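Local atomic coordinates of purine nucleoside phosphorylase (Anopheles gambiae, PDB entry 2P4S), a protein that catalyses the phosphorolytic cleavage of inosine, guanosine and their 2'-deoxy forms to free purine base and pentose 1-phosphate in purine salvage. Residues F245-Y251 with I310-H315. Numbering follows the deposited sequence.
Sequences FGMANTY and IITARH
Thr250 and Ile310 meet methyl to methyl, with CG2 of Thr250 and CG2 of Ile310 3.2 Å apart, closer than ordinary van der Waals contact. The threonine methyl lies anti to its backbone N and also touches CG of Arg314, at 3.4 Å. Its hydroxyl, OG1, turns back to the O of Met247 (2.6 Å), an acceptor shared with the N of Thr250, bracing the type II turn Met247-Thr250. Beside this knot Tyr251 crosses the ethyl branch (CG1-CD1) of Ile310, with CE1 of Tyr251 3.7 Å from CD1 of Ile310; OH of Tyr251 is hydrogen-bonded to ND1 of His220 on strand 214-221.

Phe245 packs against the last turn of the helix. The CA of His315 sits over one ring face, 4.3 Å from the centroid, while CE2 of Phe245 reaches the imidazole edge at CD2 of His315 (3.6 Å), the ring planes inclined at 43°. ND1 of His315 is hydrogen-bonded to Arg186 and NE2 to the O of Pro242.

The Arg314 side is looser and wetter. Its NH2 reaches the loop through a water, 2.6 Å away, that donates to the carbonyls of Gly246 and Ala248, while NH1 bonds to the O of Met318.

The contact lies near the phosphate site, the side chain of Ile310 about 8 Å from that of phosphate-binding Arg169. Asn284 of a second subunit packs on Phe245 and Ile311. The loop before helix 253-265 thus lines one flank of helix 307-315, while Thr312 and Ala313 rest on helix 178-191 and Ile310 and Tyr251 on strand 319-329.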
loop_
_atom_site.group_PDB
_atom_site.type_symbol
_atom_site.label_atom_id
_atom_site.label_comp_id
_atom_site.label_asym_id
_atom_site.label_seq_id
_atom_site.Cartn_x
_atom_site.Cartn_y
_atom_site.Cartn_z
ATOM N N PHE A 245 -5.041 19.167 5.238
ATOM C CA PHE A 245 -4.404 19.774 6.421
ATOM C C PHE A 245 -2.999 19.209 6.582
ATOM O O PHE A 245 -2.677 18.121 6.027
ATOM C CB PHE A 245 -5.242 19.558 7.691
ATOM C CG PHE A 245 -5.456 18.095 8.039
ATOM C CD1 PHE A 245 -4.626 17.459 8.975
ATOM C CD2 PHE A 245 -6.488 17.360 7.437
ATOM C CE1 PHE A 245 -4.804 16.099 9.258
ATOM C CE2 PHE A 245 -6.694 16.007 7.732
ATOM C CZ PHE A 245 -5.855 15.366 8.634
ATOM N N GLY A 246 -2.181 19.934 7.351
ATOM C CA GLY A 246 -0.773 19.579 7.560
ATOM C C GLY A 246 -0.604 18.753 8.816
ATOM O O GLY A 246 -1.412 18.860 9.757
ATOM N N MET A 247 0.472 17.967 8.875
ATOM C CA MET A 247 0.692 17.040 10.021
ATOM C C MET A 247 1.665 17.549 11.098
ATOM O O MET A 247 1.903 16.866 12.096
ATOM C CB MET A 247 1.131 15.662 9.487
ATOM C CG MET A 247 0.029 14.959 8.656
ATOM S SD MET A 247 -1.420 14.599 9.677
ATOM C CE MET A 247 -0.788 13.372 10.816
ATOM N N ALA A 248 2.203 18.756 10.924
ATOM C CA ALA A 248 3.196 19.282 11.858
ATOM C C ALA A 248 2.639 19.350 13.286
ATOM O O ALA A 248 1.536 19.849 13.499
ATOM C CB ALA A 248 3.696 20.650 11.434
ATOM N N ASN A 249 3.432 18.849 14.245
ATOM C CA ASN A 249 3.058 18.802 15.664
ATOM C C ASN A 249 1.778 18.025 15.940
ATOM O O ASN A 249 1.082 18.301 16.910
ATOM C CB ASN A 249 2.973 20.215 16.265
ATOM C CG ASN A 249 4.214 21.054 15.951
ATOM O OD1 ASN A 249 5.353 20.562 15.981
ATOM N ND2 ASN A 249 3.987 22.300 15.592
ATOM N N THR A 250 1.480 17.032 15.110
ATOM C CA THR A 250 0.339 16.120 15.344
ATOM C C THR A 250 0.459 15.473 16.694
ATOM O O THR A 250 -0.524 15.421 17.451
ATOM C CB THR A 250 0.283 15.033 14.255
ATOM O OG1 THR A 250 -0.127 15.639 13.032
ATOM C CG2 THR A 250 -0.657 13.891 14.603
ATOM N N TYR A 251 1.642 14.942 16.997
ATOM C CA TYR A 251 1.901 14.373 18.323
ATOM C C TYR A 251 2.454 15.517 19.189
ATOM O O TYR A 251 3.570 15.983 18.972
ATOM C CB TYR A 251 2.858 13.177 18.233
ATOM C CG TYR A 251 2.253 12.044 17.460
ATOM C CD1 TYR A 251 1.339 11.169 18.055
ATOM C CD2 TYR A 251 2.557 11.870 16.107
ATOM C CE1 TYR A 251 0.745 10.139 17.313
ATOM C CE2 TYR A 251 1.977 10.847 15.360
ATOM C CZ TYR A 251 1.076 9.987 15.966
ATOM O OH TYR A 251 0.534 8.965 15.206
ATOM N N ILE A 310 -5.389 8.824 15.128
ATOM C CA ILE A 310 -4.696 10.107 15.194
ATOM C C ILE A 310 -5.015 11.029 14.019
ATOM O O ILE A 310 -5.241 12.197 14.216
ATOM C CB ILE A 310 -3.144 9.893 15.343
ATOM C CG1 ILE A 310 -2.843 9.160 16.679
ATOM C CG2 ILE A 310 -2.404 11.236 15.266
ATOM C CD1 ILE A 310 -2.941 10.066 17.976
ATOM N N ILE A 311 -5.050 10.516 12.797
ATOM C CA ILE A 311 -5.349 11.346 11.633
ATOM C C ILE A 311 -6.787 11.899 11.688
ATOM O O ILE A 311 -7.060 13.076 11.369
ATOM C CB ILE A 311 -5.122 10.517 10.346
ATOM C CG1 ILE A 311 -3.626 10.345 10.084
ATOM C CG2 ILE A 311 -5.777 11.137 9.125
ATOM C CD1 ILE A 311 -3.327 9.501 8.820
ATOM N N THR A 312 -7.713 11.040 12.093
ATOM C CA THR A 312 -9.102 11.472 12.334
ATOM C C THR A 312 -9.189 12.539 13.441
ATOM O O THR A 312 -9.918 13.497 13.314
ATOM C CB THR A 312 -9.969 10.245 12.673
ATOM O OG1 THR A 312 -9.850 9.283 11.599
ATOM C CG2 THR A 312 -11.416 10.653 12.869
ATOM N N ALA A 313 -8.449 12.359 14.528
ATOM C CA ALA A 313 -8.410 13.327 15.617
ATOM C C ALA A 313 -7.913 14.690 15.138
ATOM O O ALA A 313 -8.500 15.713 15.444
ATOM C CB ALA A 313 -7.545 12.832 16.737
ATOM N N ARG A 314 -6.838 14.689 14.368
ATOM C CA ARG A 314 -6.215 15.919 13.869
ATOM C C ARG A 314 -7.159 16.603 12.926
ATOM O O ARG A 314 -7.282 17.802 12.953
ATOM C CB ARG A 314 -4.883 15.597 13.136
ATOM C CG ARG A 314 -3.782 15.167 14.098
ATOM C CD ARG A 314 -3.681 16.166 15.292
ATOM N NE ARG A 314 -2.989 17.373 14.869
ATOM C CZ ARG A 314 -3.126 18.581 15.414
ATOM N NH1 ARG A 314 -3.976 18.771 16.431
ATOM N NH2 ARG A 314 -2.411 19.608 14.911
ATOM N N HIS A 315 -7.835 15.818 12.096
ATOM C CA HIS A 315 -8.849 16.333 11.175
ATOM C C HIS A 315 -9.915 17.189 11.867
ATOM O O HIS A 315 -10.236 18.239 11.366
ATOM C CB HIS A 315 -9.508 15.198 10.363
ATOM C CG HIS A 315 -10.466 15.694 9.302
ATOM N ND1 HIS A 315 -11.810 15.400 9.311
ATOM C CD2 HIS A 315 -10.273 16.502 8.233
ATOM C CE1 HIS A 315 -12.399 15.988 8.292
ATOM N NE2 HIS A 315 -11.484 16.652 7.612
HETATM O O HOH W 1 -1.258 19.023 12.683
#